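Local coordinates for importin subunit beta-1 (Saccharomyces cerevisiae, PDB 5OWU), which carries proteins into the nucleus by associating with importin alpha, the adaptor that binds the classical nuclear localization signal of the cargo, at residues A647-V651 / V684-M688; R222-M226 / F258-Y262; G816-Y822 / Q855-L861; F393-D398 / R437-V442. All blocks are in the same frame, centred on the assembly; numbering follows the deposited sequence.

Contact 1 (A647-V651 / V684-M688)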
# COMPACT_ATOMS: atom_id res chain seq x y z
N ALA A 647 6.46 22.05 -18.04
CA ALA A 647 6.02 21.10 -17.03
C ALA A 647 5.47 19.83 -17.66
O ALA A 647 5.78 18.72 -17.22
CB ALA A 647 4.96 21.75 -16.13
N LEU A 648 4.65 19.98 -18.70
CA LEU A 648 4.07 18.82 -19.36
C LEU A 648 5.15 17.90 -19.91
O LEU A 648 5.00 16.67 -19.88
CB LEU A 648 3.13 19.27 -20.49
CG LEU A 648 1.78 19.86 -20.08
CD1 LEU A 648 1.16 20.59 -21.25
CD2 LEU A 648 0.83 18.78 -19.57
N ASN A 649 6.24 18.47 -20.42
CA ASN A 649 7.30 17.65 -20.99
C ASN A 649 8.23 17.05 -19.95
O ASN A 649 8.98 16.12 -20.27
CB ASN A 649 8.11 18.47 -22.00
CG ASN A 649 7.36 18.67 -23.30
OD1 ASN A 649 6.62 17.79 -23.74
ND2 ASN A 649 7.54 19.83 -23.91
N GLN A 650 8.22 17.55 -18.71
CA GLN A 650 8.99 16.94 -17.62
C GLN A 650 8.27 15.68 -17.16
O GLN A 650 7.74 15.59 -16.05
CB GLN A 650 9.18 17.92 -16.47
CG GLN A 650 10.19 19.01 -16.72
CD GLN A 650 10.30 19.99 -15.56
OE1 GLN A 650 10.41 21.20 -15.77
NE2 GLN A 650 10.26 19.47 -14.34
N VAL A 651 8.28 14.67 -18.03
CA VAL A 651 7.52 13.45 -17.78
C VAL A 651 8.06 12.66 -16.60
O VAL A 651 7.32 11.85 -16.02
CB VAL A 651 7.49 12.57 -19.04
CG1 VAL A 651 6.69 13.22 -20.13
CG2 VAL A 651 8.92 12.25 -19.51
N VAL A 684 0.59 17.59 -27.85
CA VAL A 684 1.52 17.45 -26.74
C VAL A 684 1.26 16.13 -26.03
O VAL A 684 2.18 15.33 -25.80
CB VAL A 684 1.41 18.64 -25.77
CG1 VAL A 684 2.33 18.44 -24.57
CG2 VAL A 684 1.77 19.93 -26.48
N LEU A 685 -0.01 15.85 -25.73
CA LEU A 685 -0.31 14.66 -24.94
C LEU A 685 0.15 13.41 -25.68
O LEU A 685 0.75 12.51 -25.07
CB LEU A 685 -1.81 14.60 -24.63
CG LEU A 685 -2.28 15.65 -23.62
CD1 LEU A 685 -3.80 15.78 -23.63
CD2 LEU A 685 -1.79 15.31 -22.23
N ALA A 686 -0.06 13.37 -27.00
CA ALA A 686 0.35 12.19 -27.76
C ALA A 686 1.85 11.98 -27.63
O ALA A 686 2.31 10.85 -27.44
CB ALA A 686 -0.06 12.34 -29.22
N GLN A 687 2.63 13.06 -27.68
CA GLN A 687 4.06 12.94 -27.47
C GLN A 687 4.35 12.42 -26.06
O GLN A 687 5.12 11.47 -25.88
CB GLN A 687 4.74 14.29 -27.69
CG GLN A 687 4.51 14.89 -29.07
CD GLN A 687 4.76 16.39 -29.10
OE1 GLN A 687 5.70 16.89 -28.48
NE2 GLN A 687 3.90 17.12 -29.82
N MET A 688 3.70 13.01 -25.05
CA MET A 688 4.05 12.70 -23.67
C MET A 688 3.89 11.21 -23.39
O MET A 688 4.81 10.56 -22.88
CB MET A 688 3.18 13.51 -22.71
CG MET A 688 3.45 14.99 -22.71
SD MET A 688 2.08 15.89 -21.96
CE MET A 688 1.99 15.12 -20.35
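Val-684 opens the second segment by setting its CG1 methyl against CD1 of Leu-648, 4.1 Å away, the two side chains crossing at about a right angle. The torsion explains the choice of branch: CG1 lies trans to the backbone N (chi1 177°) and reaches across to the other helix. The same methyl also comes near OD1 of Asn-649, at the exposed margin of the contact. One turn on, Met-688 does most of the remaining work, and its backbone N closes the helical bond to Val-684 O that keeps the two residues on one face. Its chain runs nearly straight to the sulfur and then bends (chi3 57°), which brings CE to 3.4 Å from the carbonyl O of Leu-648 while SD lies 3.8 Å from Leu-648 CB. CD2 of Leu-648 completes the touch at 3.9 Å from Met-688 CE, so the thioether lies against both the backbone and the branched end of the leucine. Behind it, CB of Met-688 meets CG1 of Val-651 at 4.4 Å. Val-651 has already left the helix, following Gln-650, the centre of an inverse gamma turn. Val-660 and Leu-698 also touch Met-688, placing its side chain between helices 655-669 and 698-713. The segments join HEAT 15 to HEAT 16, packing the end of helix 637-649 on helix 675-689. With 243 Å² buried in total and every side-chain pair apolar or at van der Waals range, the contact rests on shape and dispersion; between these two segments no directional polar bond fixes the register.

Contact 2 (R222-M226 / F258-Y262)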
# COMPACT_ATOMS: atom_id res chain seq x y z
N ARG A 222 1.81 -31.95 8.39
CA ARG A 222 1.42 -30.69 9.03
C ARG A 222 1.72 -30.72 10.52
O ARG A 222 2.28 -29.78 11.08
CB ARG A 222 -0.07 -30.43 8.76
CG ARG A 222 -0.58 -29.08 9.21
CD ARG A 222 -2.06 -28.90 8.91
NE ARG A 222 -2.90 -30.00 9.42
CZ ARG A 222 -3.71 -30.76 8.69
NH1 ARG A 222 -3.83 -30.58 7.38
NH2 ARG A 222 -4.41 -31.72 9.27
N ASN A 223 1.34 -31.82 11.19
CA ASN A 223 1.61 -31.96 12.61
C ASN A 223 3.10 -31.85 12.89
O ASN A 223 3.52 -31.10 13.78
CB ASN A 223 1.07 -33.30 13.13
CG ASN A 223 -0.45 -33.32 13.27
OD1 ASN A 223 -1.10 -32.28 13.25
ND2 ASN A 223 -1.02 -34.51 13.43
N TYR A 224 3.92 -32.60 12.14
CA TYR A 224 5.35 -32.59 12.42
C TYR A 224 5.94 -31.20 12.19
O TYR A 224 6.73 -30.70 13.02
CB TYR A 224 6.07 -33.61 11.54
CG TYR A 224 7.57 -33.61 11.73
CD1 TYR A 224 8.14 -34.11 12.89
CD2 TYR A 224 8.42 -33.10 10.76
CE1 TYR A 224 9.50 -34.11 13.08
CE2 TYR A 224 9.79 -33.09 10.94
CZ TYR A 224 10.33 -33.60 12.11
OH TYR A 224 11.69 -33.60 12.30
N LEU A 225 5.59 -30.56 11.08
CA LEU A 225 6.11 -29.22 10.80
C LEU A 225 5.72 -28.24 11.91
O LEU A 225 6.55 -27.45 12.38
CB LEU A 225 5.61 -28.73 9.45
CG LEU A 225 6.16 -27.36 9.02
CD1 LEU A 225 7.68 -27.37 9.03
CD2 LEU A 225 5.67 -26.96 7.64
N MET A 226 4.45 -28.25 12.31
CA MET A 226 4.01 -27.34 13.37
C MET A 226 4.73 -27.62 14.68
O MET A 226 5.09 -26.70 15.42
CB MET A 226 2.49 -27.44 13.56
CG MET A 226 1.68 -26.85 12.40
SD MET A 226 2.04 -25.10 12.18
CE MET A 226 1.15 -24.39 13.57
N PHE A 258 -6.31 -24.64 9.02
CA PHE A 258 -5.76 -25.81 9.69
C PHE A 258 -5.29 -25.53 11.11
O PHE A 258 -4.71 -26.42 11.74
CB PHE A 258 -4.59 -26.38 8.89
CG PHE A 258 -4.95 -26.85 7.51
CD1 PHE A 258 -5.75 -27.97 7.33
CD2 PHE A 258 -4.46 -26.20 6.39
CE1 PHE A 258 -6.07 -28.42 6.06
CE2 PHE A 258 -4.77 -26.65 5.11
CZ PHE A 258 -5.57 -27.76 4.95
N MET A 259 -5.53 -24.34 11.65
CA MET A 259 -4.88 -23.95 12.90
C MET A 259 -5.66 -24.31 14.17
O MET A 259 -5.09 -24.19 15.27
CB MET A 259 -4.61 -22.45 12.90
CG MET A 259 -3.53 -22.04 11.90
SD MET A 259 -1.91 -22.75 12.28
CE MET A 259 -1.84 -24.14 11.14
N LYS A 260 -6.92 -24.72 14.08
CA LYS A 260 -7.69 -24.92 15.31
C LYS A 260 -7.04 -25.93 16.25
O LYS A 260 -6.89 -25.62 17.44
CB LYS A 260 -9.13 -25.32 14.95
CG LYS A 260 -10.11 -25.29 16.12
CD LYS A 260 -11.50 -25.74 15.68
CE LYS A 260 -12.52 -25.62 16.80
NZ LYS A 260 -13.76 -26.37 16.50
N PRO A 261 -6.61 -27.11 15.79
CA PRO A 261 -5.99 -28.06 16.74
C PRO A 261 -4.70 -27.54 17.36
O PRO A 261 -4.44 -27.79 18.54
CB PRO A 261 -5.75 -29.31 15.89
CG PRO A 261 -6.63 -29.15 14.69
CD PRO A 261 -6.71 -27.68 14.44
N TYR A 262 -3.88 -26.82 16.59
CA TYR A 262 -2.63 -26.31 17.14
C TYR A 262 -2.89 -25.18 18.12
O TYR A 262 -2.20 -25.06 19.14
CB TYR A 262 -1.71 -25.87 16.00
CG TYR A 262 -1.61 -26.94 14.95
CD1 TYR A 262 -0.89 -28.11 15.19
CD2 TYR A 262 -2.27 -26.81 13.73
CE1 TYR A 262 -0.82 -29.11 14.23
CE2 TYR A 262 -2.20 -27.81 12.77
CZ TYR A 262 -1.48 -28.96 13.03
OH TYR A 262 -1.41 -29.96 12.09
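Tyr-262 presents one ring face to Met-226, whose CG stands 3.8 Å from the ring centroid and only 8° off the normal, a CH-pi contact over the face. The sulfur of the same side chain lies farther above that face, a Met-aromatic arrangement at 4.9 Å from SD to the centroid. Beyond it, CE of Met-226 touches SD of Met-259 at 3.7 Å, so two bent thioether chains meet at their ends, that of Met-226 lying over the ring face. The phenol hydroxyl is held by two polar groups. It donates to Asn-223 OD1 over 2.6 Å (Tyr-262 OH to OD1), tilted from the amide's carbonyl plane, and accepts from Arg-222 NE at 3.1 Å, with OH near the guanidinium plane but an N-H...O angle of only 138°. These bonds would limit rotation of the hydroxyl while the methionine packs over the ring. Arg-222 reaches this position with its chain extended through CD and then turned at chi3, which sets the guanidinium almost parallel to the Phe-258 ring, their planes 11° apart; NH1 approaches CD1 of that ring to 3.2 Å. In a second shell, NH1 of Arg-222 is hydrogen-bonded to Met-216 O, which helps hold the guanidinium in this orientation. Tyr-262 also meets, edge-to-face, an aromatic side chain on the chain of another protein; aromatic packing from that chain also reaches Asn-223 and Met-226. The contact joins helix 219-233 of HEAT 6 to the beginning of helix 260-274 of HEAT 7, while Leu-248 and Ile-251 of the intervening helix 238-255 back Met-226, and Ile-251 and Met-252 back Met-259.

Contact 3 (G816-Y822 / Q855-L861)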
# COMPACT_ATOMS: atom_id res chain seq x y z
N GLY A 816 -30.82 -1.24 -33.04
CA GLY A 816 -30.58 -2.64 -32.76
C GLY A 816 -29.25 -3.16 -33.24
O GLY A 816 -29.00 -4.37 -33.15
N SER A 817 -28.37 -2.28 -33.74
CA SER A 817 -27.08 -2.70 -34.29
C SER A 817 -26.12 -3.22 -33.22
O SER A 817 -25.12 -3.86 -33.57
CB SER A 817 -26.42 -1.53 -35.03
OG SER A 817 -26.48 -0.33 -34.28
N ILE A 818 -26.37 -2.94 -31.94
CA ILE A 818 -25.51 -3.42 -30.88
C ILE A 818 -26.28 -4.28 -29.86
O ILE A 818 -25.78 -4.55 -28.77
CB ILE A 818 -24.78 -2.25 -30.19
CG1 ILE A 818 -25.78 -1.33 -29.47
CG2 ILE A 818 -23.97 -1.47 -31.21
CD1 ILE A 818 -25.11 -0.31 -28.55
N LYS A 819 -27.48 -4.72 -30.22
CA LYS A 819 -28.29 -5.48 -29.27
C LYS A 819 -27.64 -6.81 -28.89
O LYS A 819 -27.94 -7.34 -27.82
CB LYS A 819 -29.68 -5.73 -29.84
CG LYS A 819 -29.73 -6.65 -31.05
CD LYS A 819 -31.15 -6.81 -31.55
CE LYS A 819 -31.23 -7.72 -32.77
NZ LYS A 819 -32.63 -7.87 -33.25
N GLN A 820 -26.74 -7.33 -29.72
CA GLN A 820 -26.05 -8.58 -29.42
C GLN A 820 -25.27 -8.53 -28.10
O GLN A 820 -24.93 -9.59 -27.56
CB GLN A 820 -25.10 -8.96 -30.55
CG GLN A 820 -24.02 -7.92 -30.84
CD GLN A 820 -24.44 -6.87 -31.85
OE1 GLN A 820 -25.63 -6.72 -32.16
NE2 GLN A 820 -23.47 -6.12 -32.37
N PHE A 821 -24.93 -7.34 -27.61
CA PHE A 821 -24.22 -7.23 -26.34
C PHE A 821 -25.14 -7.27 -25.13
O PHE A 821 -24.68 -7.54 -24.01
CB PHE A 821 -23.40 -5.94 -26.29
CG PHE A 821 -22.40 -5.83 -27.38
CD1 PHE A 821 -21.19 -6.51 -27.31
CD2 PHE A 821 -22.66 -5.05 -28.50
CE1 PHE A 821 -20.26 -6.41 -28.33
CE2 PHE A 821 -21.74 -4.95 -29.53
CZ PHE A 821 -20.54 -5.63 -29.44
N TYR A 822 -26.44 -7.01 -25.31
CA TYR A 822 -27.34 -6.78 -24.19
C TYR A 822 -28.11 -8.03 -23.76
O TYR A 822 -28.99 -7.92 -22.91
CB TYR A 822 -28.31 -5.65 -24.53
CG TYR A 822 -27.59 -4.32 -24.55
CD1 TYR A 822 -26.91 -3.89 -25.68
CD2 TYR A 822 -27.55 -3.52 -23.42
CE1 TYR A 822 -26.23 -2.69 -25.69
CE2 TYR A 822 -26.87 -2.31 -23.42
CZ TYR A 822 -26.21 -1.91 -24.56
OH TYR A 822 -25.55 -0.71 -24.56
N GLN A 855 -31.18 -1.77 -21.39
CA GLN A 855 -30.81 -3.13 -21.75
C GLN A 855 -32.03 -3.95 -22.17
O GLN A 855 -32.02 -4.61 -23.22
CB GLN A 855 -30.09 -3.79 -20.58
CG GLN A 855 -29.75 -5.27 -20.78
CD GLN A 855 -30.74 -6.20 -20.10
OE1 GLN A 855 -31.24 -5.91 -19.02
NE2 GLN A 855 -31.01 -7.34 -20.74
N LYS A 856 -33.09 -3.91 -21.37
CA LYS A 856 -34.31 -4.62 -21.72
C LYS A 856 -34.87 -4.12 -23.05
O LYS A 856 -35.32 -4.92 -23.89
CB LYS A 856 -35.36 -4.46 -20.62
CG LYS A 856 -35.01 -5.19 -19.34
CD LYS A 856 -36.08 -4.97 -18.28
CE LYS A 856 -36.28 -6.21 -17.42
NZ LYS A 856 -36.86 -7.34 -18.21
N ARG A 857 -34.86 -2.80 -23.27
CA ARG A 857 -35.29 -2.29 -24.56
C ARG A 857 -34.42 -2.83 -25.69
O ARG A 857 -34.92 -3.11 -26.79
CB ARG A 857 -35.29 -0.76 -24.55
CG ARG A 857 -35.49 -0.16 -25.93
CD ARG A 857 -35.93 1.30 -25.87
NE ARG A 857 -37.39 1.43 -25.87
CZ ARG A 857 -38.17 1.18 -26.92
NH1 ARG A 857 -37.64 0.78 -28.07
NH2 ARG A 857 -39.48 1.33 -26.82
N GLN A 858 -33.12 -2.99 -25.44
CA GLN A 858 -32.23 -3.53 -26.46
C GLN A 858 -32.61 -4.97 -26.79
O GLN A 858 -32.59 -5.36 -27.97
CB GLN A 858 -30.77 -3.46 -26.00
CG GLN A 858 -30.14 -2.08 -26.13
CD GLN A 858 -29.93 -1.66 -27.58
OE1 GLN A 858 -29.57 -2.47 -28.43
NE2 GLN A 858 -30.17 -0.39 -27.86
N LEU A 859 -32.95 -5.76 -25.78
CA LEU A 859 -33.42 -7.12 -26.05
C LEU A 859 -34.74 -7.10 -26.81
O LEU A 859 -35.01 -8.02 -27.60
CB LEU A 859 -33.57 -7.90 -24.75
CG LEU A 859 -32.31 -8.46 -24.09
CD1 LEU A 859 -32.70 -9.57 -23.11
CD2 LEU A 859 -31.30 -8.99 -25.11
N SER A 860 -35.58 -6.09 -26.59
CA SER A 860 -36.83 -6.00 -27.34
C SER A 860 -36.58 -5.89 -28.84
O SER A 860 -37.36 -6.42 -29.64
CB SER A 860 -37.65 -4.82 -26.85
OG SER A 860 -38.65 -4.48 -27.80
N LEU A 861 -35.52 -5.20 -29.24
CA LEU A 861 -35.24 -4.98 -30.66
C LEU A 861 -34.86 -6.29 -31.35
O LEU A 861 -35.68 -6.90 -32.04
CB LEU A 861 -34.12 -3.95 -30.85
CG LEU A 861 -34.19 -2.71 -29.96
CD1 LEU A 861 -33.15 -1.68 -30.38
CD2 LEU A 861 -35.58 -2.08 -29.98
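The carbonyl O of Tyr-822 accepts a hydrogen bond across the contact from Gln-855 NE2 at 3.0 Å. The bond is well formed: the N-H points at the oxygen with an angle of 156°, the donor sits nearly along the C=O axis, and the oxygen lies in the amide plane. CD2 of Leu-859 packs against the same carbonyl O of Tyr-822 at 3.4 Å, a nonpolar neighbour beside the bond. OE1 of Gln-855 has its own weak bond to Arg-852. One face of the Tyr-822 ring is covered by Gln-858: CG is 3.8 Å from the ring centroid and 13° off the normal, a CH-pi contact. The bend of that glutamine at chi2 (-69°) carries its amide past the ring to the neighbouring turn, where OE1 comes to 3.4 Å from Lys-819 CA while NE2 is hydrogen-bonded to Phe-813 O. Both ends of the buried amide therefore lie against the loop. At the exposed end, CD1 of Leu-861 rests on the backbone N of Gly-816 at 3.6 Å. Gly-816 opens a type I turn with a positive phi, an angle suited to a residue without a side chain. Lys-819, extended beyond CG, runs alongside toward the chain terminus. The whole forms the join, within HEAT 19, between the loop leading into helix 825-836 and the last helix, 842-860. Tyr-822 OH bonds to Ile-806 O and its side chain touches Ile-809 and Ala-810 of helix 796-812, while Ile-828 and Ile-831 of helix 825-836 pack on Gln-855.

Contact 4 (F393-D398 / R437-V442)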
# COMPACT_ATOMS: atom_id res chain seq x y z
N PHE A 393 -8.66 3.36 26.16
CA PHE A 393 -10.00 3.85 25.90
C PHE A 393 -10.16 4.25 24.44
O PHE A 393 -11.11 3.85 23.76
CB PHE A 393 -10.34 5.02 26.81
CG PHE A 393 -11.80 5.37 26.80
CD1 PHE A 393 -12.30 6.25 25.86
CD2 PHE A 393 -12.66 4.80 27.71
CE1 PHE A 393 -13.64 6.56 25.84
CE2 PHE A 393 -14.00 5.11 27.69
CZ PHE A 393 -14.50 5.99 26.75
N GLY A 394 -9.21 5.04 23.93
CA GLY A 394 -9.27 5.42 22.53
C GLY A 394 -9.21 4.21 21.61
O GLY A 394 -9.84 4.20 20.55
N SER A 395 -8.47 3.18 22.01
CA SER A 395 -8.32 1.98 21.19
C SER A 395 -9.57 1.12 21.13
O SER A 395 -9.62 0.23 20.28
CB SER A 395 -7.16 1.13 21.71
OG SER A 395 -5.91 1.73 21.42
N ILE A 396 -10.58 1.34 21.98
CA ILE A 396 -11.82 0.57 21.85
C ILE A 396 -12.97 1.40 21.26
O ILE A 396 -14.12 0.99 21.34
CB ILE A 396 -12.24 -0.09 23.18
CG1 ILE A 396 -12.50 0.95 24.27
CG2 ILE A 396 -11.19 -1.10 23.62
CD1 ILE A 396 -13.27 0.41 25.46
N MET A 397 -12.69 2.54 20.62
CA MET A 397 -13.78 3.36 20.11
C MET A 397 -14.29 2.89 18.75
O MET A 397 -15.29 3.42 18.26
CB MET A 397 -13.33 4.82 20.02
CG MET A 397 -13.26 5.49 21.39
SD MET A 397 -14.89 5.59 22.18
CE MET A 397 -14.78 4.25 23.35
N ASP A 398 -13.66 1.90 18.16
CA ASP A 398 -14.08 1.34 16.88
C ASP A 398 -14.27 -0.15 17.10
O ASP A 398 -13.30 -0.85 17.41
CB ASP A 398 -13.06 1.66 15.79
CG ASP A 398 -13.44 1.10 14.44
OD1 ASP A 398 -14.60 0.70 14.25
OD2 ASP A 398 -12.55 1.07 13.56
N ARG A 437 -10.33 10.03 18.58
CA ARG A 437 -10.95 8.72 18.36
C ARG A 437 -12.43 8.73 18.73
O ARG A 437 -13.28 8.19 17.99
CB ARG A 437 -10.20 7.67 19.18
CG ARG A 437 -8.75 7.47 18.75
CD ARG A 437 -8.66 6.56 17.53
NE ARG A 437 -9.15 5.23 17.87
CZ ARG A 437 -9.28 4.22 17.02
NH1 ARG A 437 -8.96 4.37 15.74
NH2 ARG A 437 -9.74 3.06 17.45
N ILE A 438 -12.76 9.33 19.87
CA ILE A 438 -14.15 9.48 20.27
C ILE A 438 -14.91 10.25 19.20
O ILE A 438 -15.98 9.84 18.75
CB ILE A 438 -14.25 10.18 21.64
CG1 ILE A 438 -13.58 9.31 22.71
CG2 ILE A 438 -15.70 10.44 22.01
CD1 ILE A 438 -13.45 9.97 24.05
N ALA A 439 -14.34 11.37 18.75
CA ALA A 439 -15.00 12.18 17.74
C ALA A 439 -15.15 11.39 16.45
O ALA A 439 -16.17 11.48 15.77
CB ALA A 439 -14.20 13.46 17.48
N ASP A 440 -14.14 10.60 16.11
CA ASP A 440 -14.09 10.00 14.78
C ASP A 440 -15.13 8.89 14.63
O ASP A 440 -15.76 8.78 13.57
CB ASP A 440 -12.69 9.46 14.50
CG ASP A 440 -12.44 9.25 13.02
OD1 ASP A 440 -13.05 9.98 12.22
OD2 ASP A 440 -11.63 8.37 12.67
N SER A 441 -15.31 8.08 15.67
CA SER A 441 -16.20 6.93 15.53
C SER A 441 -17.61 7.16 16.09
O SER A 441 -18.58 6.64 15.52
CB SER A 441 -15.59 5.70 16.21
OG SER A 441 -14.50 5.20 15.45
N VAL A 442 -17.75 7.92 17.17
CA VAL A 442 -19.08 8.19 17.72
C VAL A 442 -19.21 9.66 18.12
O VAL A 442 -19.48 9.98 19.28
CB VAL A 442 -19.39 7.23 18.89
CG1 VAL A 442 -18.39 7.34 20.04
CG2 VAL A 442 -20.82 7.38 19.36
O HOH W 1 -9.81 1.94 14.78
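Arg-437 and Gly-394 form the tight part of this contact, the arginine side chain folding over the glycine backbone. NE donates to Gly-394 O at 3.0 Å with a nearly straight N-H (164°), the oxygen lying in the guanidinium plane, although the donor stands well above the carbonyl plane rather than on a lone pair. NH2 adds a weak second bond to the same oxygen, which also accepts a weak one from Met-397 N within its own segment. Bends at chi2 (-81°) and chi3 swing the guanidinium back over the helix end. The CA atoms of Gly-394 and Arg-437 lie 5.6 Å apart, with no side chain between them on the glycine side. Beneath this polar layer the packing is apolar: SD of Met-397 lies 4.0 Å from CG1 of Ile-438, whose CD1 meets CE1 of Phe-393 at 3.9 Å, the isoleucine crossing the aromatic side chain at about a right angle. Val-409 of helix 402-418 backs both Met-397 and Ile-438. The side at Asp-398, which is partly exposed, is looser and includes an ordered water. This water accepts from Arg-437 NH1 at 2.7 Å and donates to Asp-398 OD2 at 3.1 Å, bridging groups whose nearest charged atoms remain 5.2 Å apart (Asp-398 OD2 to Arg-437 NH2). OD2 has a further partner in Gln-360 NE2. In joining HEAT 9 to HEAT 10, the arginine thus ties down a carbonyl at the end of helix 383-395 and is linked to the aspartate through solvent, an opposite charge that probably adds a weak, water-mediated attraction without a direct salt bridge.

In the fold
From the N terminus, contact 2 closes first, bringing 258-262 back to 222-226 and joining HEAT 6 to HEAT 7. Contact 4 follows, linking HEAT 9 to HEAT 10, then contact 1, linking HEAT 15 to HEAT 16, and lastly contact 3, which fastens the final helix to its loop within HEAT 19. All four loops are in series; none nests or crosses another. Each spans 31 to 38 intervening residues, mostly helical. Contact 1 lies across the chain's centre from contacts 2 and 4. None touches another: contacts 2 and 4 come nearest, about 24 Å between closest atoms, so the four sample separate parts of the superhelix.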